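Local coordinates for protein aquaporin AqpM (Methanothermobacter marburgensis str. Marburg, PDB 2F2B) that forms a homotetrameric membrane channel that lets water cross in either direction under osmotic drive and also passes some glycerol, at residues 11-14 with 15-19; 99-102 with 103-107; 146-149 with 150-154; 159-163 with 164-168; 184-187 with 188-192. All blocks are in the same frame, centred on the assembly; numbering follows the deposited sequence.

Contact 1: residues 11-14 with 15-19; sequences EFIG and TFILV
The carbonyl oxygen E11 O is gripped twice by T15, by OG1 at 2.8 Å and by the amide N at 3.0 Å, the two donors reaching it from opposite faces of the carbonyl plane. This is a threonine hydroxyl folded back on the i-4 carbonyl inside a membrane-spanning helix, residues 4-33 of the aquaporin fold. The bond follows from the first torsion of T15 (chi1 -46°), which sets OG1 beside its own backbone N, while CG2 stands anti to that N. The hydroxyl is thus satisfied within its own helix. The E11 carboxylate bends away to S77 OG and the amides of H80 and I81, the loop just before the first NPA motif, N82-P83-A84; Q107 NE2 adds a further bond to OE1. Ordinary i to i-4 bonds continue the helix, such as F16 N to F12 O at 2.9 Å. G14 brings only backbone, its O accepting L18 N at 3.0 Å. On the face turned to a neighbouring subunit, F16 packs on V152 and I17 on L156 of that chain. There I13 and I17 meet at an angle, methyl to methyl, with I13 CG2 3.8 Å from I17 CD1.

Contact 2: residues 99-102 with 103-107; sequences EVVP and YIIAQ
I104 packs back against V100 one helical turn earlier. Its CB lies 3.6 Å from V100 O; CG1, placed beside the backbone N (chi1 -66°), comes closer to the same oxygen at 3.2 Å; and the extended chain then carries CD1 to V100 CG1 at 3.8 Å. The two side chains run alongside each other and point the same way; I104 packs on P83 and I87 and V100 on W90, all of helix 83-91. In the backbone, I104 N donates to V100 O at 3.0 Å, almost straight on. One residue further, V101 and I105 repeat the spacing on the surface but meet at an angle, V101 CG1 lying 3.7 Å from I105 CD1.

Y103 opens the helical bonding, its N bound to E99 O at 3.1 Å, and its CB lies 3.5 Å from the same E99 O. The ring passes beside that oxygen; its OH then bonds to S77 O and R7 NH1, and H80 meets the ring edge-to-face. The E99 carboxylate forms a salt bridge with R7, so Y103 and E99 share one arginine. P102, lacking an amide hydrogen, sits in the first turn, where its N needs no partner within the helix, and its O accepts A106 N at 3.1 Å. The arrangement is that of the N-terminal first turns of a transmembrane helix, 100-122, set against the half-membrane helix 83-91 that starts within the first NPA motif of an aquaporin.

Contact 3: residues 146-149 with 150-154; sequences AMLA and EVVGT
L148 and V152 form the apolar touch between successive turns, L148 CD1 coming to 4.2 Å from V152 CG2. The valine branch CG2 stands beside its own backbone N and therefore leans over the preceding turn, 3.3 Å from L148 O. V151 repeats this on the next face, its CG2 placed 3.3 Å from M147 O. Behind these branches run regular i to i-4 bonds, V152 N to L148 O being the straightest, with an N-H...O angle of 172°.

E150 CG likewise stands beside its backbone N, 3.4 Å from A146 O, and a bend at chi2 (-68°) turns the carboxylate off the helix. There OE1 accepts from S194 OG and S197 N, and OE2 from L198 N, so both oxygens are held by the end of helix 175-194 and the loop that follows it into the second NPA motif, N199-P200-A201. The carbonyl of E150 has two donors of its own, T154 OG1 at 2.7 Å and T154 N at 2.9 Å, arriving from opposite faces of its plane.

Further out, L148 packs on C121 and V152 on F20 of a neighbouring subunit, while A149 packs on L190, I193 and S194 of helix 175-194. M147 reaches I227 of helix 224-243. The small residues A149 and G153 add little bulk on the helix surface, and G153 N closes on A149 O at 2.9 Å. Three donors on one buried carboxylate are consistent with a charged form and would help hold the amides of S197 and L198 in place.

Contact 4: residues 159-163 with 164-168; sequences ITIMG and IAVDE
M162 and V166 make the apolar centre, lying side by side and pointing the same way, with M162 SD 3.9 Å from V166 CG2. The methionine is bent at both chi2 and chi3, which folds the sulfur back along the valine rather than extending it away from the helix. I161 CG2 also comes to 4.2 Å from V166 CG2, and A165 CB lies 3.4 Å from I161 O. Around this patch, V166 packs on L89 of helix 83-91 and M162 on Y240 of helix 224-243.

I164, which packs on Y71 of a neighbouring subunit, is bent differently: its chi1 of -159° turns CG1 away from the backbone N and leaves CG2 in the crowded position between N and the carbonyl carbon, 3.3 Å from T160 O. That oxygen also takes I164 N in a regular i to i-4 bond. I161 O then accepts two amides, A165 N at 2.9 Å and V166 N at 3.1 Å, and M162 O takes D167 N at 2.8 Å. The V166 and D167 bonds each span five residues.

At the polar edge, D167 leaves helical geometry and carries its carboxylate away from the turn. OD1 is bonded to Y240 OH, and OD2 forms a salt bridge with R169, so the first residue past the helix is tied both to helix 224-243 and to its own loop. Paired i to i-5 bonds of this kind mark a pi-type turn, here ending transmembrane helix 143-166 at what is predicted to be the cytoplasmic side of the channel.

Contact 5: residues 184-187 with 188-192; sequences AGII and TTLGN
The backbone is helical throughout A184-L190, with L190 N to I186 O the straightest of its amide bonds, 2.8 Å and 169°, whereas T189 N holds G185 O only at 3.3 Å and I186 O through a weak second bond. Beside them, T188 places OG1 next to its own backbone N (chi1 -58°) and bonds A184 O at 2.8 Å. That oxygen also takes T188 N at 3.0 Å, the two donors coming from opposite faces of the carbonyl plane and sharing one acceptor. The methyl side of the contact lies elsewhere: I186 CG2 meets L190 CD2 at 4.0 Å, two branched chains set at an angle.

Helix 175-194 is one of the transmembrane helices of the aquaporin fold, close to the loop that carries the second NPA motif, and I186 rests on S196 and L198 of that loop while I187 rests on S196. T188 packs on L52 and V56 of helix 52-73, and I187 on F62 of the same helix. T189 turns its hydroxyl outward instead, to F21 O of a neighbouring subunit, although it shares the rotation of T188; I186 packs on F21 and L190 on F20 of the same chain.

G191 presents no side chain to the turn before it, and its N reaches I187 O at 2.8 Å along a bent line, the N-H...O angle being 137°.

All five contacts are local, within or at the end of one helix, yet they differ in setting. Contact 5 is wholly buried, contacts 1, 3 and 4 are largely so, and contact 2 has apolar residues on the surface and no partner in another subunit. Contacts 3 and 4 share helix 143-166, one regular, the other ending in a wide turn. Contact 3 touches contact 5 on the next helix, A149 O lying 3.4 Å from L190 CD2, and contact 1 touches contact 2, E11 CG lying 3.7 Å from Y103 CD1. Contacts 1 and 3, on opposite sides of the chain's centre, each send a buried glutamate to a loop beside an NPA motif; E99 and D167 instead pair with arginines outside contacts 2 and 4.

Contact 1: residues 11-14 with 15-19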
loop_
_atom_site.group_PDB
_atom_site.type_symbol
_atom_site.label_atom_id
_atom_site.label_comp_id
_atom_site.label_asym_id
_atom_site.label_seq_id
_atom_site.Cartn_x
_atom_site.Cartn_y
_atom_site.Cartn_z
ATOM N N GLU A 11 -11.875 -11.530 -21.049
ATOM C CA GLU A 11 -11.509 -12.463 -19.981
ATOM C C GLU A 11 -10.106 -13.029 -20.230
ATOM O O GLU A 11 -9.344 -13.257 -19.292
ATOM C CB GLU A 11 -12.534 -13.603 -19.888
ATOM C CG GLU A 11 -13.877 -13.188 -19.292
ATOM C CD GLU A 11 -13.771 -12.771 -17.831
ATOM O OE1 GLU A 11 -13.200 -13.542 -17.034
ATOM O OE2 GLU A 11 -14.265 -11.678 -17.475
ATOM N N PHE A 12 -9.772 -13.251 -21.498
ATOM C CA PHE A 12 -8.456 -13.765 -21.871
ATOM C C PHE A 12 -7.395 -12.732 -21.486
ATOM O O PHE A 12 -6.396 -13.059 -20.843
ATOM C CB PHE A 12 -8.410 -14.035 -23.383
ATOM C CG PHE A 12 -7.051 -14.436 -23.902
ATOM C CD1 PHE A 12 -6.085 -13.475 -24.188
ATOM C CD2 PHE A 12 -6.746 -15.779 -24.125
ATOM C CE1 PHE A 12 -4.830 -13.843 -24.691
ATOM C CE2 PHE A 12 -5.500 -16.158 -24.626
ATOM C CZ PHE A 12 -4.542 -15.188 -24.911
ATOM N N ILE A 13 -7.624 -11.484 -21.883
ATOM C CA ILE A 13 -6.693 -10.399 -21.582
ATOM C C ILE A 13 -6.539 -10.201 -20.076
ATOM O O ILE A 13 -5.421 -10.068 -19.568
ATOM C CB ILE A 13 -7.165 -9.076 -22.226
ATOM C CG1 ILE A 13 -7.064 -9.182 -23.750
ATOM C CG2 ILE A 13 -6.320 -7.904 -21.717
ATOM C CD1 ILE A 13 -7.715 -8.031 -24.495
ATOM N N GLY A 14 -7.663 -10.190 -19.367
ATOM C CA GLY A 14 -7.629 -9.996 -17.927
ATOM C C GLY A 14 -6.865 -11.078 -17.190
ATOM O O GLY A 14 -6.111 -10.789 -16.262
ATOM N N THR A 15 -7.053 -12.330 -17.591
ATOM C CA THR A 15 -6.358 -13.418 -16.919
ATOM C C THR A 15 -4.884 -13.430 -17.323
ATOM O O THR A 15 -4.021 -13.806 -16.534
ATOM C CB THR A 15 -7.020 -14.773 -17.229
ATOM O OG1 THR A 15 -8.442 -14.645 -17.082
ATOM C CG2 THR A 15 -6.528 -15.830 -16.255
ATOM N N PHE A 16 -4.603 -13.011 -18.552
ATOM C CA PHE A 16 -3.231 -12.919 -19.041
ATOM C C PHE A 16 -2.503 -11.917 -18.133
ATOM O O PHE A 16 -1.393 -12.172 -17.666
ATOM C CB PHE A 16 -3.242 -12.418 -20.499
ATOM C CG PHE A 16 -1.877 -12.089 -21.058
ATOM C CD1 PHE A 16 -1.178 -10.964 -20.628
ATOM C CD2 PHE A 16 -1.299 -12.897 -22.030
ATOM C CE1 PHE A 16 0.077 -10.649 -21.157
ATOM C CE2 PHE A 16 -0.045 -12.591 -22.566
ATOM C CZ PHE A 16 0.641 -11.466 -22.128
ATOM N N ILE A 17 -3.145 -10.780 -17.888
ATOM C CA ILE A 17 -2.575 -9.728 -17.044
ATOM C C ILE A 17 -2.348 -10.222 -15.620
ATOM O O ILE A 17 -1.279 -10.010 -15.033
ATOM C CB ILE A 17 -3.505 -8.489 -17.021
ATOM C CG1 ILE A 17 -3.448 -7.789 -18.384
ATOM C CG2 ILE A 17 -3.094 -7.534 -15.891
ATOM C CD1 ILE A 17 -4.539 -6.751 -18.602
ATOM N N LEU A 18 -3.356 -10.886 -15.070
ATOM C CA LEU A 18 -3.273 -11.415 -13.714
ATOM C C LEU A 18 -2.046 -12.314 -13.531
ATOM O O LEU A 18 -1.283 -12.152 -12.577
ATOM C CB LEU A 18 -4.560 -12.188 -13.394
ATOM C CG LEU A 18 -4.769 -12.734 -11.977
ATOM C CD1 LEU A 18 -6.264 -12.923 -11.719
ATOM C CD2 LEU A 18 -4.022 -14.043 -11.812
ATOM N N VAL A 19 -1.847 -13.248 -14.456
ATOM C CA VAL A 19 -0.725 -14.178 -14.375
ATOM C C VAL A 19 0.628 -13.564 -14.738
ATOM O O VAL A 19 1.629 -13.804 -14.056
ATOM C CB VAL A 19 -0.993 -15.419 -15.262
ATOM C CG1 VAL A 19 0.199 -16.368 -15.227
ATOM C CG2 VAL A 19 -2.248 -16.135 -14.764
#

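Contact 2: residues 99-102 with 103-107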
loop_
_atom_site.group_PDB
_atom_site.type_symbol
_atom_site.label_atom_id
_atom_site.label_comp_id
_atom_site.label_asym_id
_atom_site.label_seq_id
_atom_site.Cartn_x
_atom_site.Cartn_y
_atom_site.Cartn_z
ATOM N N GLU A 99 -22.739 -19.571 -20.385
ATOM C CA GLU A 99 -21.504 -18.829 -20.635
ATOM C C GLU A 99 -20.361 -19.226 -19.701
ATOM O O GLU A 99 -19.255 -18.701 -19.813
ATOM C CB GLU A 99 -21.754 -17.323 -20.509
ATOM C CG GLU A 99 -22.920 -16.816 -21.342
ATOM C CD GLU A 99 -23.000 -15.304 -21.386
ATOM O OE1 GLU A 99 -22.679 -14.656 -20.366
ATOM O OE2 GLU A 99 -23.396 -14.760 -22.438
ATOM N N VAL A 100 -20.627 -20.152 -18.785
ATOM C CA VAL A 100 -19.604 -20.599 -17.844
ATOM C C VAL A 100 -18.400 -21.236 -18.540
ATOM O O VAL A 100 -17.258 -20.832 -18.309
ATOM C CB VAL A 100 -20.189 -21.598 -16.818
ATOM C CG1 VAL A 100 -19.063 -22.272 -16.034
ATOM C CG2 VAL A 100 -21.124 -20.867 -15.868
ATOM N N VAL A 101 -18.643 -22.227 -19.393
ATOM C CA VAL A 101 -17.540 -22.883 -20.086
ATOM C C VAL A 101 -16.766 -21.920 -20.992
ATOM O O VAL A 101 -15.536 -21.942 -21.017
ATOM C CB VAL A 101 -18.030 -24.104 -20.899
ATOM C CG1 VAL A 101 -16.882 -24.693 -21.704
ATOM C CG2 VAL A 101 -18.589 -25.156 -19.946
ATOM N N PRO A 102 -17.473 -21.070 -21.758
ATOM C CA PRO A 102 -16.772 -20.124 -22.633
ATOM C C PRO A 102 -15.819 -19.229 -21.830
ATOM O O PRO A 102 -14.673 -19.019 -22.226
ATOM C CB PRO A 102 -17.913 -19.334 -23.263
ATOM C CG PRO A 102 -18.983 -20.374 -23.398
ATOM C CD PRO A 102 -18.916 -21.096 -22.066
ATOM N N TYR A 103 -16.297 -18.708 -20.704
ATOM C CA TYR A 103 -15.458 -17.852 -19.864
ATOM C C TYR A 103 -14.262 -18.607 -19.294
ATOM O O TYR A 103 -13.137 -18.107 -19.324
ATOM C CB TYR A 103 -16.265 -17.259 -18.703
ATOM C CG TYR A 103 -16.822 -15.877 -18.960
ATOM C CD1 TYR A 103 -16.864 -14.929 -17.938
ATOM C CD2 TYR A 103 -17.333 -15.522 -20.211
ATOM C CE1 TYR A 103 -17.401 -13.663 -18.150
ATOM C CE2 TYR A 103 -17.872 -14.259 -20.434
ATOM C CZ TYR A 103 -17.905 -13.334 -19.399
ATOM O OH TYR A 103 -18.450 -12.090 -19.602
ATOM N N ILE A 104 -14.496 -19.811 -18.777
ATOM C CA ILE A 104 -13.408 -20.592 -18.195
ATOM C C ILE A 104 -12.333 -20.931 -19.223
ATOM O O ILE A 104 -11.140 -20.869 -18.924
ATOM C CB ILE A 104 -13.942 -21.886 -17.526
ATOM C CG1 ILE A 104 -14.816 -21.512 -16.323
ATOM C CG2 ILE A 104 -12.778 -22.775 -17.083
ATOM C CD1 ILE A 104 -15.343 -22.702 -15.533
ATOM N N ILE A 105 -12.743 -21.287 -20.437
ATOM C CA ILE A 105 -11.763 -21.606 -21.469
ATOM C C ILE A 105 -10.913 -20.373 -21.771
ATOM O O ILE A 105 -9.691 -20.466 -21.888
ATOM C CB ILE A 105 -12.445 -22.097 -22.768
ATOM C CG1 ILE A 105 -13.060 -23.479 -22.526
ATOM C CG2 ILE A 105 -11.432 -22.154 -23.910
ATOM C CD1 ILE A 105 -13.797 -24.050 -23.728
ATOM N N ALA A 106 -11.562 -19.217 -21.880
ATOM C CA ALA A 106 -10.851 -17.973 -22.159
ATOM C C ALA A 106 -9.857 -17.668 -21.042
ATOM O O ALA A 106 -8.746 -17.206 -21.302
ATOM C CB ALA A 106 -11.843 -16.817 -22.304
ATOM N N GLN A 107 -10.266 -17.929 -19.803
ATOM C CA GLN A 107 -9.418 -17.681 -18.637
ATOM C C GLN A 107 -8.212 -18.620 -18.622
ATOM O O GLN A 107 -7.083 -18.187 -18.380
ATOM C CB GLN A 107 -10.243 -17.843 -17.350
ATOM C CG GLN A 107 -11.381 -16.822 -17.214
ATOM C CD GLN A 107 -12.463 -17.267 -16.240
ATOM O OE1 GLN A 107 -12.418 -18.378 -15.712
ATOM N NE2 GLN A 107 -13.445 -16.405 -16.007
#

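Contact 3: residues 146-149 with 150-154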
loop_
_atom_site.group_PDB
_atom_site.type_symbol
_atom_site.label_atom_id
_atom_site.label_comp_id
_atom_site.label_asym_id
_atom_site.label_seq_id
_atom_site.Cartn_x
_atom_site.Cartn_y
_atom_site.Cartn_z
ATOM N N ALA A 146 -3.244 -27.396 2.524
ATOM C CA ALA A 146 -3.233 -26.453 1.406
ATOM C C ALA A 146 -4.655 -26.281 0.886
ATOM O O ALA A 146 -5.069 -25.182 0.509
ATOM C CB ALA A 146 -2.317 -26.968 0.293
ATOM N N MET A 147 -5.401 -27.379 0.867
ATOM C CA MET A 147 -6.783 -27.356 0.415
ATOM C C MET A 147 -7.602 -26.435 1.318
ATOM O O MET A 147 -8.361 -25.596 0.837
ATOM C CB MET A 147 -7.368 -28.772 0.462
ATOM C CG MET A 147 -8.834 -28.856 0.079
ATOM S SD MET A 147 -9.084 -28.641 -1.684
ATOM C CE MET A 147 -8.763 -30.316 -2.259
ATOM N N LEU A 148 -7.450 -26.600 2.629
ATOM C CA LEU A 148 -8.183 -25.775 3.582
ATOM C C LEU A 148 -7.833 -24.300 3.396
ATOM O O LEU A 148 -8.703 -23.437 3.469
ATOM C CB LEU A 148 -7.877 -26.216 5.022
ATOM C CG LEU A 148 -8.591 -25.459 6.151
ATOM C CD1 LEU A 148 -10.099 -25.547 5.976
ATOM C CD2 LEU A 148 -8.174 -26.048 7.497
ATOM N N ALA A 149 -6.558 -24.014 3.144
ATOM C CA ALA A 149 -6.115 -22.637 2.937
ATOM C C ALA A 149 -6.801 -22.022 1.718
ATOM O O ALA A 149 -7.272 -20.882 1.766
ATOM C CB ALA A 149 -4.595 -22.594 2.761
ATOM N N GLU A 150 -6.865 -22.779 0.626
ATOM C CA GLU A 150 -7.502 -22.285 -0.591
ATOM C C GLU A 150 -9.003 -22.062 -0.389
ATOM O O GLU A 150 -9.575 -21.122 -0.939
ATOM C CB GLU A 150 -7.247 -23.251 -1.752
ATOM C CG GLU A 150 -5.781 -23.279 -2.198
ATOM C CD GLU A 150 -5.332 -21.975 -2.858
ATOM O OE1 GLU A 150 -4.142 -21.602 -2.716
ATOM O OE2 GLU A 150 -6.163 -21.329 -3.532
ATOM N N VAL A 151 -9.646 -22.916 0.400
ATOM C CA VAL A 151 -11.072 -22.738 0.660
ATOM C C VAL A 151 -11.322 -21.444 1.438
ATOM O O VAL A 151 -12.173 -20.636 1.054
ATOM C CB VAL A 151 -11.665 -23.918 1.473
ATOM C CG1 VAL A 151 -13.102 -23.590 1.899
ATOM C CG2 VAL A 151 -11.659 -25.182 0.632
ATOM N N VAL A 152 -10.585 -21.245 2.529
ATOM C CA VAL A 152 -10.766 -20.046 3.351
ATOM C C VAL A 152 -10.399 -18.783 2.574
ATOM O O VAL A 152 -11.121 -17.783 2.613
ATOM C CB VAL A 152 -9.918 -20.123 4.647
ATOM C CG1 VAL A 152 -10.147 -18.871 5.502
ATOM C CG2 VAL A 152 -10.300 -21.374 5.440
ATOM N N GLY A 153 -9.279 -18.831 1.863
ATOM C CA GLY A 153 -8.860 -17.679 1.083
ATOM C C GLY A 153 -9.857 -17.304 -0.001
ATOM O O GLY A 153 -10.199 -16.134 -0.161
ATOM N N THR A 154 -10.346 -18.291 -0.748
ATOM C CA THR A 154 -11.289 -17.991 -1.816
ATOM C C THR A 154 -12.649 -17.589 -1.247
ATOM O O THR A 154 -13.401 -16.857 -1.887
ATOM C CB THR A 154 -11.438 -19.184 -2.783
ATOM O OG1 THR A 154 -10.134 -19.656 -3.159
ATOM C CG2 THR A 154 -12.166 -18.745 -4.050
#

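Contact 4: residues 159-163 with 164-168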
loop_
_atom_site.group_PDB
_atom_site.type_symbol
_atom_site.label_atom_id
_atom_site.label_comp_id
_atom_site.label_asym_id
_atom_site.label_seq_id
_atom_site.Cartn_x
_atom_site.Cartn_y
_atom_site.Cartn_z
ATOM N N ILE A 159 -16.855 -13.641 -1.003
ATOM C CA ILE A 159 -17.847 -12.921 -0.207
ATOM C C ILE A 159 -17.647 -11.412 -0.375
ATOM O O ILE A 159 -18.604 -10.637 -0.328
ATOM C CB ILE A 159 -17.801 -13.337 1.293
ATOM C CG1 ILE A 159 -19.153 -13.015 1.948
ATOM C CG2 ILE A 159 -16.667 -12.619 2.027
ATOM C CD1 ILE A 159 -19.331 -13.596 3.338
ATOM N N THR A 160 -16.405 -10.997 -0.610
ATOM C CA THR A 160 -16.111 -9.586 -0.821
ATOM C C THR A 160 -16.684 -9.192 -2.187
ATOM O O THR A 160 -17.313 -8.143 -2.328
ATOM C CB THR A 160 -14.586 -9.327 -0.788
ATOM O OG1 THR A 160 -14.078 -9.697 0.500
ATOM C CG2 THR A 160 -14.278 -7.850 -1.042
ATOM N N ILE A 161 -16.483 -10.047 -3.187
ATOM C CA ILE A 161 -17.003 -9.776 -4.524
ATOM C C ILE A 161 -18.529 -9.635 -4.470
ATOM O O ILE A 161 -19.100 -8.758 -5.113
ATOM C CB ILE A 161 -16.602 -10.906 -5.513
ATOM C CG1 ILE A 161 -15.110 -10.775 -5.854
ATOM C CG2 ILE A 161 -17.461 -10.838 -6.784
ATOM C CD1 ILE A 161 -14.552 -11.930 -6.681
ATOM N N MET A 162 -19.180 -10.486 -3.684
ATOM C CA MET A 162 -20.636 -10.429 -3.556
ATOM C C MET A 162 -21.078 -9.087 -2.971
ATOM O O MET A 162 -22.008 -8.453 -3.473
ATOM C CB MET A 162 -21.143 -11.557 -2.649
ATOM C CG MET A 162 -21.024 -12.958 -3.235
ATOM S SD MET A 162 -22.034 -13.181 -4.728
ATOM C CE MET A 162 -23.695 -13.139 -4.035
ATOM N N GLY A 163 -20.401 -8.656 -1.913
ATOM C CA GLY A 163 -20.768 -7.406 -1.269
ATOM C C GLY A 163 -20.434 -6.115 -1.992
ATOM O O GLY A 163 -21.212 -5.158 -1.938
ATOM N N ILE A 164 -19.300 -6.079 -2.690
ATOM C CA ILE A 164 -18.878 -4.857 -3.368
ATOM C C ILE A 164 -19.113 -4.789 -4.883
ATOM O O ILE A 164 -19.122 -3.702 -5.455
ATOM C CB ILE A 164 -17.375 -4.576 -3.079
ATOM C CG1 ILE A 164 -17.055 -3.099 -3.328
ATOM C CG2 ILE A 164 -16.493 -5.443 -3.974
ATOM C CD1 ILE A 164 -17.824 -2.145 -2.441
ATOM N N ALA A 165 -19.308 -5.931 -5.537
ATOM C CA ALA A 165 -19.518 -5.919 -6.983
ATOM C C ALA A 165 -20.876 -6.451 -7.435
ATOM O O ALA A 165 -21.437 -5.969 -8.420
ATOM C CB ALA A 165 -18.406 -6.701 -7.676
ATOM N N VAL A 166 -21.397 -7.442 -6.720
ATOM C CA VAL A 166 -22.678 -8.053 -7.073
ATOM C C VAL A 166 -23.882 -7.351 -6.454
ATOM O O VAL A 166 -24.851 -7.033 -7.151
ATOM C CB VAL A 166 -22.701 -9.549 -6.660
ATOM C CG1 VAL A 166 -24.056 -10.177 -6.999
ATOM C CG2 VAL A 166 -21.588 -10.296 -7.378
ATOM N N ASP A 167 -23.817 -7.106 -5.150
ATOM C CA ASP A 167 -24.909 -6.460 -4.431
ATOM C C ASP A 167 -25.280 -5.097 -5.009
ATOM O O ASP A 167 -24.427 -4.234 -5.205
ATOM C CB ASP A 167 -24.548 -6.292 -2.956
ATOM C CG ASP A 167 -25.772 -6.126 -2.077
ATOM O OD1 ASP A 167 -26.293 -7.150 -1.597
ATOM O OD2 ASP A 167 -26.220 -4.981 -1.881
ATOM N N GLU A 168 -26.569 -4.909 -5.266
ATOM C CA GLU A 168 -27.081 -3.660 -5.816
ATOM C C GLU A 168 -26.865 -2.451 -4.904
ATOM O O GLU A 168 -26.943 -1.310 -5.355
ATOM C CB GLU A 168 -28.575 -3.813 -6.127
ATOM C CG GLU A 168 -29.303 -4.755 -5.175
ATOM C CD GLU A 168 -28.912 -6.212 -5.390
ATOM O OE1 GLU A 168 -29.267 -7.062 -4.546
ATOM O OE2 GLU A 168 -28.251 -6.506 -6.408
#

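Contact 5: residues 184-187 with 188-192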
loop_
_atom_site.group_PDB
_atom_site.type_symbol
_atom_site.label_atom_id
_atom_site.label_comp_id
_atom_site.label_asym_id
_atom_site.label_seq_id
_atom_site.Cartn_x
_atom_site.Cartn_y
_atom_site.Cartn_z
ATOM N N ALA A 184 -4.495 -9.109 -2.392
ATOM C CA ALA A 184 -3.147 -8.818 -1.890
ATOM C C ALA A 184 -3.018 -9.268 -0.436
ATOM O O ALA A 184 -2.008 -9.859 -0.044
ATOM C CB ALA A 184 -2.842 -7.318 -2.008
ATOM N N GLY A 185 -4.052 -8.994 0.357
ATOM C CA GLY A 185 -4.038 -9.380 1.761
ATOM C C GLY A 185 -4.067 -10.883 1.971
ATOM O O GLY A 185 -3.384 -11.408 2.847
ATOM N N ILE A 186 -4.864 -11.580 1.173
ATOM C CA ILE A 186 -4.964 -13.032 1.279
ATOM C C ILE A 186 -3.622 -13.674 0.922
ATOM O O ILE A 186 -3.176 -14.605 1.596
ATOM C CB ILE A 186 -6.093 -13.572 0.358
ATOM C CG1 ILE A 186 -7.445 -13.049 0.858
ATOM C CG2 ILE A 186 -6.097 -15.113 0.357
ATOM C CD1 ILE A 186 -8.595 -13.222 -0.134
ATOM N N ILE A 187 -2.967 -13.163 -0.116
ATOM C CA ILE A 187 -1.671 -13.704 -0.527
ATOM C C ILE A 187 -0.615 -13.449 0.550
ATOM O O ILE A 187 0.247 -14.294 0.807
ATOM C CB ILE A 187 -1.210 -13.081 -1.877
ATOM C CG1 ILE A 187 -2.079 -13.629 -3.013
ATOM C CG2 ILE A 187 0.273 -13.384 -2.136
ATOM C CD1 ILE A 187 -1.894 -12.901 -4.346
ATOM N N THR A 188 -0.681 -12.288 1.189
ATOM C CA THR A 188 0.286 -11.965 2.229
ATOM C C THR A 188 0.242 -13.014 3.343
ATOM O O THR A 188 1.280 -13.443 3.848
ATOM C CB THR A 188 0.011 -10.557 2.812
ATOM O OG1 THR A 188 0.072 -9.594 1.754
ATOM C CG2 THR A 188 1.048 -10.194 3.871
ATOM N N THR A 189 -0.963 -13.448 3.702
ATOM C CA THR A 189 -1.131 -14.439 4.763
ATOM C C THR A 189 -0.904 -15.889 4.325
ATOM O O THR A 189 -0.149 -16.629 4.958
ATOM C CB THR A 189 -2.554 -14.368 5.368
ATOM O OG1 THR A 189 -2.805 -13.045 5.865
ATOM C CG2 THR A 189 -2.698 -15.367 6.524
ATOM N N LEU A 190 -1.560 -16.276 3.237
ATOM C CA LEU A 190 -1.516 -17.651 2.731
ATOM C C LEU A 190 -0.455 -18.010 1.688
ATOM O O LEU A 190 -0.310 -19.182 1.336
ATOM C CB LEU A 190 -2.903 -18.007 2.177
ATOM C CG LEU A 190 -3.940 -18.761 3.028
ATOM C CD1 LEU A 190 -3.651 -18.641 4.507
ATOM C CD2 LEU A 190 -5.330 -18.257 2.682
ATOM N N GLY A 191 0.280 -17.019 1.200
ATOM C CA GLY A 191 1.290 -17.291 0.193
ATOM C C GLY A 191 2.277 -18.380 0.579
ATOM O O GLY A 191 2.541 -19.292 -0.207
ATOM N N ASN A 192 2.808 -18.297 1.795
ATOM C CA ASN A 192 3.794 -19.270 2.257
ATOM C C ASN A 192 3.191 -20.576 2.769
ATOM O O ASN A 192 3.889 -21.398 3.370
ATOM C CB ASN A 192 4.676 -18.651 3.344
ATOM C CG ASN A 192 6.135 -19.059 3.211
ATOM O OD1 ASN A 192 6.939 -18.338 2.629
ATOM N ND2 ASN A 192 6.475 -20.231 3.738
#